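Local coordinates for protein alpha-glucosidase YIHQ (Escherichia coli, PDB 5AEG) that hydrolyses sulfoquinovosyl diacylglycerides and simple sulfoquinovosides such as sulfoquinovosyl glycerol, releasing sulfoquinovose for use as a source of carbon and sulfur, at residues A[116-121]-A[212-217]; A[467-472]-A[500-505]. One frame throughout, in Å; residues are numbered along the deposited sequence.

Contact 1: residues A[116-121]-A[212-217]; sequences RIWLRL and YHELAL
Two neighbouring antiparallel strands of the N-terminal beta domain pair here, Ile117, Leu119 and Leu121 standing opposite Leu217, Leu215 and His213 as hydrogen-bonded pairs. Each pair is closed by two backbone bonds, for example Leu215 N to Leu119 O at 2.9 Å. Trp118 with Ala216 and Arg120 with Glu214 form the non-hydrogen-bonded pairs between them, and their side chains share one face of the strands. There Arg120 is gripped from two directions. Its NE gives a nearly straight bond of 2.7 Å to Glu214 OE2, the carboxylate oxygen lying in the guanidinium plane and being met on its anti side, from 32° out of the carboxylate plane. Over one guanidinium face lies the phenol of Tyr212, planes 8° apart and centres 4.0 Å apart, an off-centre cation-pi stack. The chain of Arg120, extended from CG to NE, also sets CD over the same ring, 3.8 Å from its centroid. Cut back to alanine, Arg120 would probably leave the Glu214 carboxylate without its charged mate and the Tyr212 ring without the guanidinium stacked on it. Farther along, Trp118 CD1 rests on Ala216 CB at 3.9 Å. On the reverse face, Leu121 CD1 meets Leu215 CD1 at 4.0 Å, and Leu119, Leu121 and Leu215 pack on strand 221-228. Antiparallel strands with one face packed in this way fit the N-terminal galactose mutarotase-like beta-sandwich of family 31 enzymes.

Contact 2: residues A[467-472]-A[500-505]; sequences MMWAGD and LHHSDI. With CA (calcium ion), chain D.
Trp469 and Asp504 meet through their polar ends: the indole NE1 donates to Asp504 OD2 at 3.1 Å, the oxygen lying near the ring plane while the N-H comes from above the carboxylate plane. A water that accepts from Asp504 N also lies within hydrogen-bonding distance of Gly471 O, linking the two segments. At the root of the indole, Trp469 CB lies over one face of the His502 imidazole, 3.7 Å from its centroid. With CG between its backbone N and carbonyl carbon (chi1 75°), the His502 ring turns back toward 467-472, and its single ND1-H is shared weakly between Met467 SD and Met468 O, each 3.4 Å from ND1; the sulfur is at the ring edge. Met467 reaches that edge by bends at chi2 and chi3. The backbones run parallel, Met468 N bonding to Leu500 O, His502 N to Met468 O, and Ala470 N to His502 O at 2.8 Å. These are adjacent strands of the catalytic (beta/alpha)8 barrel, linked through helix 486-495 as a beta-alpha-beta unit. On the other face of the strands, His501 CE1 packs on Ala470 CB at 3.8 Å, and His501 NE2 bonds to Glu134. Arg535 of the next strand makes a salt bridge with Asp504 OD1, bonds to His502 NE2 and lies in cation-pi contact with Trp469, which is consistent with a second-shell role in holding the three. Past Gly471, whose positive phi suits glycine, the inferred proton donor Asp472 binds calcium through O and OD2, each at 2.4 Å, with Gln153, Gly154 and Asp481 among the other ligands.

Overall arrangement
The two contacts lie in different domains and do not touch: their centres are 32 Å apart and their nearest atoms about 22 Å. The centre of contact 1 lies about 24 Å from the centre of the chain, in the N-terminal beta domain and away from the annotated sites. The centre of contact 2, about 8 Å from that of the chain, lies in the catalytic barrel. Its Trp469 side chain comes within about 4 Å of that of the nucleophile Asp405, and its Asp504 side chain within about 3 Å of that of the substrate-binding His537. Along the chain they follow in series, contact 1 closing before contact 2 opens. Yet Gln153 and Gly154, which fall between the segments of contact 1 in sequence, bind the same calcium ion as Asp472 of contact 2.

Contact 1: residues A[116-121]-A[212-217]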
ATOM      1  N   ARG A 116      19.382  13.340  14.974  1.00 22.49           N
ATOM      2  CA  ARG A 116      18.931  13.936  13.716  1.00 24.70           C
ATOM      3  C   ARG A 116      20.053  13.859  12.657  1.00 26.25           C
ATOM      4  O   ARG A 116      21.253  14.069  12.985  1.00 22.55           O
ATOM      5  CB  ARG A 116      18.506  15.382  13.857  1.00 24.05           C
ATOM      6  CG  ARG A 116      17.351  15.613  14.841  1.00 25.27           C
ATOM      7  CD  ARG A 116      16.012  15.204  14.219  1.00 25.23           C
ATOM      8  NE  ARG A 116      14.857  15.282  15.139  1.00 24.47           N
ATOM      9  CZ  ARG A 116      14.437  14.320  15.980  1.00 25.28           C
ATOM     10  NH1 ARG A 116      15.047  13.174  16.134  1.00 25.65           N
ATOM     11  NH2 ARG A 116      13.387  14.570  16.736  1.00 26.09           N
ATOM     12  N   ILE A 117      19.675  13.473  11.441  1.00 20.16           N
ATOM     13  CA  ILE A 117      20.580  13.469  10.333  1.00 22.10           C
ATOM     14  C   ILE A 117      19.812  14.152   9.180  1.00 24.02           C
ATOM     15  O   ILE A 117      18.596  13.897   8.949  1.00 24.69           O
ATOM     16  CB  ILE A 117      21.025  12.034   9.911  1.00 20.93           C
ATOM     17  CG1 ILE A 117      21.956  11.346  10.887  1.00 23.58           C
ATOM     18  CG2 ILE A 117      21.527  12.052   8.440  1.00 23.62           C
ATOM     19  CD1 ILE A 117      21.912   9.792  10.803  1.00 24.48           C
ATOM     20  N   TRP A 118      20.500  14.996   8.427  1.00 18.89           N
ATOM     21  CA  TRP A 118      20.019  15.470   7.116  1.00 21.11           C
ATOM     22  C   TRP A 118      21.091  15.189   6.098  1.00 22.92           C
ATOM     23  O   TRP A 118      22.238  15.659   6.272  1.00 23.43           O
ATOM     24  CB  TRP A 118      19.728  16.946   7.105  1.00 22.86           C
ATOM     25  CG  TRP A 118      18.722  17.474   8.061  1.00 25.81           C
ATOM     26  CD1 TRP A 118      17.424  17.911   7.730  1.00 25.79           C
ATOM     27  CD2 TRP A 118      18.849  17.671   9.488  1.00 25.10           C
ATOM     28  NE1 TRP A 118      16.783  18.331   8.858  1.00 27.25           N
ATOM     29  CE2 TRP A 118      17.617  18.224   9.946  1.00 26.10           C
ATOM     30  CE3 TRP A 118      19.872  17.481  10.407  1.00 24.06           C
ATOM     31  CZ2 TRP A 118      17.409  18.594  11.259  1.00 25.12           C
ATOM     32  CZ3 TRP A 118      19.656  17.813  11.705  1.00 23.54           C
ATOM     33  CH2 TRP A 118      18.425  18.381  12.133  1.00 28.95           C
ATOM     34  N   LEU A 119      20.779  14.411   5.046  1.00 21.09           N
ATOM     35  CA  LEU A 119      21.726  14.075   4.027  1.00 22.36           C
ATOM     36  C   LEU A 119      21.196  14.485   2.696  1.00 24.79           C
ATOM     37  O   LEU A 119      20.057  14.132   2.379  1.00 24.08           O
ATOM     38  CB  LEU A 119      21.964  12.579   4.060  1.00 21.38           C
ATOM     39  CG  LEU A 119      22.852  11.996   2.945  1.00 25.49           C
ATOM     40  CD1 LEU A 119      24.344  12.339   3.153  1.00 25.84           C
ATOM     41  CD2 LEU A 119      22.714  10.479   2.905  1.00 24.86           C
ATOM     42  N   ARG A 120      21.997  15.234   1.921  1.00 26.62           N
ATOM     43  CA  ARG A 120      21.664  15.604   0.547  1.00 25.63           C
ATOM     44  C   ARG A 120      22.330  14.691  -0.480  1.00 29.03           C
ATOM     45  O   ARG A 120      23.563  14.417  -0.491  1.00 25.15           O
ATOM     46  CB  ARG A 120      21.904  17.098   0.216  1.00 25.67           C
ATOM     47  CG  ARG A 120      21.284  18.072   1.173  1.00 24.93           C
ATOM     48  CD  ARG A 120      21.485  19.502   0.786  1.00 26.24           C
ATOM     49  NE  ARG A 120      20.642  20.343   1.603  1.00 27.50           N
ATOM     50  CZ  ARG A 120      20.631  21.670   1.489  1.00 30.45           C
ATOM     51  NH1 ARG A 120      21.430  22.275   0.642  1.00 32.52           N
ATOM     52  NH2 ARG A 120      19.840  22.396   2.230  1.00 30.98           N
ATOM     53  N   LEU A 121      21.487  14.212  -1.376  1.00 25.29           N
ATOM     54  CA  LEU A 121      21.862  13.513  -2.537  1.00 25.04           C
ATOM     55  C   LEU A 121      21.818  14.420  -3.752  1.00 25.41           C
ATOM     56  O   LEU A 121      20.911  15.214  -3.948  1.00 25.29           O
ATOM     57  CB  LEU A 121      20.957  12.281  -2.789  1.00 25.02           C
ATOM     58  CG  LEU A 121      20.785  11.308  -1.626  1.00 26.68           C
ATOM     59  CD1 LEU A 121      19.863  10.181  -2.080  1.00 28.80           C
ATOM     60  CD2 LEU A 121      22.097  10.733  -1.180  1.00 28.04           C
ATOM     61  N   TYR A 212      19.106  18.803  -5.543  1.00 24.21           N
ATOM     62  CA  TYR A 212      19.379  17.780  -4.606  1.00 23.89           C
ATOM     63  C   TYR A 212      18.063  17.245  -3.956  1.00 21.59           C
ATOM     64  O   TYR A 212      17.076  17.935  -3.859  1.00 20.71           O
ATOM     65  CB  TYR A 212      20.355  18.276  -3.486  1.00 25.58           C
ATOM     66  CG  TYR A 212      19.819  19.448  -2.759  1.00 23.96           C
ATOM     67  CD1 TYR A 212      18.964  19.249  -1.643  1.00 27.76           C
ATOM     68  CD2 TYR A 212      20.088  20.753  -3.168  1.00 26.08           C
ATOM     69  CE1 TYR A 212      18.412  20.308  -0.985  1.00 26.28           C
ATOM     70  CE2 TYR A 212      19.539  21.858  -2.489  1.00 28.20           C
ATOM     71  CZ  TYR A 212      18.715  21.590  -1.376  1.00 28.94           C
ATOM     72  OH  TYR A 212      18.113  22.531  -0.671  1.00 30.39           O
ATOM     73  N   HIS A 213      18.146  16.017  -3.540  1.00 20.93           N
ATOM     74  CA  HIS A 213      17.097  15.420  -2.661  1.00 20.98           C
ATOM     75  C   HIS A 213      17.605  15.541  -1.226  1.00 22.92           C
ATOM     76  O   HIS A 213      18.803  15.320  -1.000  1.00 24.73           O
ATOM     77  CB  HIS A 213      16.953  13.965  -2.995  1.00 21.11           C
ATOM     78  CG  HIS A 213      16.694  13.709  -4.449  1.00 23.01           C
ATOM     79  ND1 HIS A 213      15.887  14.502  -5.224  1.00 23.59           N
ATOM     80  CD2 HIS A 213      17.177  12.755  -5.262  1.00 24.42           C
ATOM     81  CE1 HIS A 213      15.857  14.031  -6.446  1.00 22.45           C
ATOM     82  NE2 HIS A 213      16.649  12.975  -6.505  1.00 24.72           N
ATOM     83  N   GLU A 214      16.756  15.830  -0.269  1.00 21.45           N
ATOM     84  CA  GLU A 214      17.266  15.889   1.117  1.00 21.84           C
ATOM     85  C   GLU A 214      16.458  14.913   1.914  1.00 23.79           C
ATOM     86  O   GLU A 214      15.191  15.016   1.977  1.00 21.59           O
ATOM     87  CB  GLU A 214      17.083  17.288   1.702  1.00 24.23           C
ATOM     88  CG  GLU A 214      17.694  17.386   3.143  1.00 26.97           C
ATOM     89  CD  GLU A 214      17.801  18.807   3.621  1.00 30.13           C
ATOM     90  OE1 GLU A 214      16.775  19.332   4.099  1.00 36.48           O
ATOM     91  OE2 GLU A 214      18.861  19.435   3.467  1.00 35.81           O
ATOM     92  N   LEU A 215      17.159  13.992   2.539  1.00 19.34           N
ATOM     93  CA  LEU A 215      16.608  12.944   3.340  1.00 21.53           C
ATOM     94  C   LEU A 215      16.887  13.253   4.804  1.00 25.23           C
ATOM     95  O   LEU A 215      18.076  13.267   5.236  1.00 22.12           O
ATOM     96  CB  LEU A 215      17.242  11.651   2.971  1.00 21.65           C
ATOM     97  CG  LEU A 215      17.331  11.296   1.467  1.00 25.38           C
ATOM     98  CD1 LEU A 215      17.852   9.877   1.373  1.00 26.96           C
ATOM     99  CD2 LEU A 215      16.026  11.409   0.786  1.00 25.42           C
ATOM    100  N   ALA A 216      15.826  13.473   5.551  1.00 19.97           N
ATOM    101  CA  ALA A 216      15.876  13.721   6.981  1.00 21.63           C
ATOM    102  C   ALA A 216      15.499  12.477   7.766  1.00 26.65           C
ATOM    103  O   ALA A 216      14.455  11.839   7.486  1.00 21.70           O
ATOM    104  CB  ALA A 216      15.029  14.889   7.357  1.00 23.92           C
ATOM    105  N   LEU A 217      16.366  12.092   8.720  1.00 21.26           N
ATOM    106  CA  LEU A 217      16.108  10.962   9.573  1.00 23.11           C
ATOM    107  C   LEU A 217      16.118  11.376  11.054  1.00 24.36           C
ATOM    108  O   LEU A 217      16.966  12.184  11.490  1.00 24.48           O
ATOM    109  CB  LEU A 217      17.131   9.820   9.408  1.00 26.88           C
ATOM    110  CG  LEU A 217      17.315   9.158   8.071  1.00 29.85           C
ATOM    111  CD1 LEU A 217      18.317   9.892   7.270  1.00 30.34           C
ATOM    112  CD2 LEU A 217      17.745   7.730   8.287  1.00 31.11           C
TER

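Contact 2: residues A[467-472]-A[500-505]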
ATOM      1  N   MET A 467      -1.464  -9.610  -0.977  1.00 20.77           N
ATOM      2  CA  MET A 467      -2.269  -8.654  -1.786  1.00 21.36           C
ATOM      3  C   MET A 467      -2.433  -7.401  -1.019  1.00 20.21           C
ATOM      4  O   MET A 467      -2.771  -7.460   0.204  1.00 19.84           O
ATOM      5  CB  MET A 467      -3.651  -9.263  -2.065  1.00 21.80           C
ATOM      6  CG  MET A 467      -4.646  -8.301  -2.647  1.00 22.41           C
ATOM      7  SD  MET A 467      -4.351  -7.690  -4.328  1.00 19.92           S
ATOM      8  CE  MET A 467      -4.783  -9.194  -5.236  1.00 21.33           C
ATOM      9  N   MET A 468      -2.192  -6.254  -1.667  1.00 19.57           N
ATOM     10  CA  MET A 468      -2.507  -4.989  -1.062  1.00 17.78           C
ATOM     11  C   MET A 468      -3.915  -4.553  -1.518  1.00 19.73           C
ATOM     12  O   MET A 468      -4.340  -4.800  -2.641  1.00 18.22           O
ATOM     13  CB  MET A 468      -1.477  -3.876  -1.360  1.00 19.41           C
ATOM     14  CG  MET A 468      -0.052  -4.229  -1.061  1.00 18.49           C
ATOM     15  SD  MET A 468       0.229  -4.753   0.604  1.00 20.48           S
ATOM     16  CE  MET A 468      -0.420  -3.473   1.609  1.00 23.36           C
ATOM     17  N   TRP A 469      -4.638  -3.892  -0.598  1.00 20.67           N
ATOM     18  CA  TRP A 469      -5.831  -3.140  -0.988  1.00 19.63           C
ATOM     19  C   TRP A 469      -5.634  -1.695  -0.613  1.00 20.13           C
ATOM     20  O   TRP A 469      -4.981  -1.366   0.389  1.00 19.21           O
ATOM     21  CB  TRP A 469      -7.165  -3.765  -0.587  1.00 23.07           C
ATOM     22  CG  TRP A 469      -8.035  -3.059   0.427  1.00 19.57           C
ATOM     23  CD1 TRP A 469      -9.070  -2.186   0.185  1.00 17.99           C
ATOM     24  CD2 TRP A 469      -8.000  -3.245   1.859  1.00 22.66           C
ATOM     25  NE1 TRP A 469      -9.604  -1.778   1.374  1.00 18.69           N
ATOM     26  CE2 TRP A 469      -8.928  -2.375   2.405  1.00 19.18           C
ATOM     27  CE3 TRP A 469      -7.165  -3.982   2.719  1.00 26.08           C
ATOM     28  CZ2 TRP A 469      -9.129  -2.263   3.816  1.00 27.58           C
ATOM     29  CZ3 TRP A 469      -7.375  -3.895   4.082  1.00 25.84           C
ATOM     30  CH2 TRP A 469      -8.304  -2.989   4.614  1.00 24.71           C
ATOM     31  N   ALA A 470      -6.340  -0.833  -1.335  1.00 16.87           N
ATOM     32  CA  ALA A 470      -6.132   0.589  -1.200  1.00 17.85           C
ATOM     33  C   ALA A 470      -6.757   1.269   0.039  1.00 17.31           C
ATOM     34  O   ALA A 470      -6.732   2.465   0.136  1.00 18.50           O
ATOM     35  CB  ALA A 470      -6.610   1.284  -2.459  1.00 18.79           C
ATOM     36  N   GLY A 471      -7.262   0.487   0.971  1.00 18.23           N
ATOM     37  CA  GLY A 471      -7.760   1.058   2.200  1.00 19.61           C
ATOM     38  C   GLY A 471      -9.023   1.863   1.985  1.00 20.51           C
ATOM     39  O   GLY A 471      -9.763   1.549   1.087  1.00 18.84           O
ATOM     40  N   ASP A 472      -9.165   2.943   2.761  1.00 18.18           N
ATOM     41  CA  ASP A 472     -10.442   3.758   2.840  1.00 20.00           C
ATOM     42  C   ASP A 472     -10.404   4.860   1.855  1.00 19.96           C
ATOM     43  O   ASP A 472      -9.746   5.841   2.071  1.00 19.43           O
ATOM     44  CB  ASP A 472     -10.682   4.387   4.240  1.00 22.83           C
ATOM     45  CG  ASP A 472      -9.434   5.271   4.777  1.00 25.52           C
ATOM     46  OD1 ASP A 472      -8.435   4.498   5.020  1.00 26.83           O
ATOM     47  OD2 ASP A 472      -9.378   6.621   4.927  1.00 24.61           O
ATOM     48  N   LEU A 500       0.607  -6.386  -6.676  1.00 19.01           N
ATOM     49  CA  LEU A 500      -0.740  -6.906  -6.559  1.00 18.70           C
ATOM     50  C   LEU A 500      -1.618  -5.962  -5.747  1.00 18.36           C
ATOM     51  O   LEU A 500      -1.414  -5.849  -4.537  1.00 18.39           O
ATOM     52  CB  LEU A 500      -0.721  -8.330  -5.937  1.00 20.39           C
ATOM     53  CG  LEU A 500       0.186  -9.368  -6.636  1.00 19.99           C
ATOM     54  CD1 LEU A 500       0.251 -10.642  -5.842  1.00 20.10           C
ATOM     55  CD2 LEU A 500      -0.327  -9.607  -8.002  1.00 19.64           C
ATOM     56  N   HIS A 501      -2.628  -5.333  -6.362  1.00 17.78           N
ATOM     57  CA  HIS A 501      -3.326  -4.217  -5.760  1.00 18.71           C
ATOM     58  C   HIS A 501      -4.770  -4.209  -6.203  1.00 19.75           C
ATOM     59  O   HIS A 501      -5.024  -4.292  -7.380  1.00 17.45           O
ATOM     60  CB  HIS A 501      -2.676  -2.887  -6.221  1.00 19.68           C
ATOM     61  CG  HIS A 501      -3.062  -1.676  -5.448  1.00 18.09           C
ATOM     62  ND1 HIS A 501      -3.937  -0.728  -5.922  1.00 19.64           N
ATOM     63  CD2 HIS A 501      -2.588  -1.188  -4.286  1.00 18.20           C
ATOM     64  CE1 HIS A 501      -3.995   0.285  -5.090  1.00 19.32           C
ATOM     65  NE2 HIS A 501      -3.137   0.054  -4.104  1.00 18.02           N
ATOM     66  N   HIS A 502      -5.681  -3.977  -5.250  1.00 18.22           N
ATOM     67  CA  HIS A 502      -7.106  -3.711  -5.574  1.00 17.94           C
ATOM     68  C   HIS A 502      -7.676  -2.736  -4.605  1.00 16.95           C
ATOM     69  O   HIS A 502      -6.967  -2.224  -3.666  1.00 17.09           O
ATOM     70  CB  HIS A 502      -7.939  -5.038  -5.614  1.00 17.04           C
ATOM     71  CG  HIS A 502      -8.250  -5.633  -4.268  1.00 17.24           C
ATOM     72  ND1 HIS A 502      -7.303  -6.223  -3.466  1.00 18.33           N
ATOM     73  CD2 HIS A 502      -9.408  -5.695  -3.570  1.00 20.90           C
ATOM     74  CE1 HIS A 502      -7.874  -6.720  -2.383  1.00 19.33           C
ATOM     75  NE2 HIS A 502      -9.129  -6.318  -2.371  1.00 21.22           N
ATOM     76  N   SER A 503      -8.912  -2.357  -4.893  1.00 18.00           N
ATOM     77  CA  SER A 503      -9.633  -1.408  -4.073  1.00 18.05           C
ATOM     78  C   SER A 503     -11.068  -1.937  -3.804  1.00 17.85           C
ATOM     79  O   SER A 503     -11.596  -2.833  -4.514  1.00 16.73           O
ATOM     80  CB  SER A 503      -9.638  -0.010  -4.679  1.00 15.86           C
ATOM     81  OG  SER A 503     -10.315  -0.002  -5.997  1.00 15.68           O
ATOM     82  N   ASP A 504     -11.662  -1.378  -2.743  1.00 17.32           N
ATOM     83  CA  ASP A 504     -13.106  -1.610  -2.467  1.00 18.49           C
ATOM     84  C   ASP A 504     -13.981  -1.093  -3.667  1.00 16.06           C
ATOM     85  O   ASP A 504     -13.919   0.097  -4.013  1.00 17.77           O
ATOM     86  CB  ASP A 504     -13.547  -0.853  -1.204  1.00 17.71           C
ATOM     87  CG  ASP A 504     -12.830  -1.316   0.068  1.00 18.23           C
ATOM     88  OD1 ASP A 504     -12.720  -2.530   0.373  1.00 18.02           O
ATOM     89  OD2 ASP A 504     -12.287  -0.405   0.732  1.00 20.31           O
ATOM     90  N   ILE A 505     -14.711  -1.969  -4.316  1.00 18.01           N
ATOM     91  CA  ILE A 505     -15.593  -1.564  -5.371  1.00 19.23           C
ATOM     92  C   ILE A 505     -16.717  -0.698  -4.754  1.00 18.94           C
ATOM     93  O   ILE A 505     -17.505  -1.181  -3.955  1.00 18.53           O
ATOM     94  CB  ILE A 505     -16.211  -2.732  -6.149  1.00 18.73           C
ATOM     95  CG1 ILE A 505     -15.136  -3.463  -6.919  1.00 18.46           C
ATOM     96  CG2 ILE A 505     -17.241  -2.153  -7.096  1.00 21.73           C
ATOM     97  CD1 ILE A 505     -15.474  -4.814  -7.527  1.00 18.44           C
TER
HETATM   98 CA    CA D1680      -9.344   8.024   2.977  1.00 18.04          CA
HETATM   99  O   HOH W   1      -9.786   0.451  -1.374  1.00 16.33           O
HETATM  100  O   HOH W   2     -11.701   8.109   3.340  1.00 18.24           O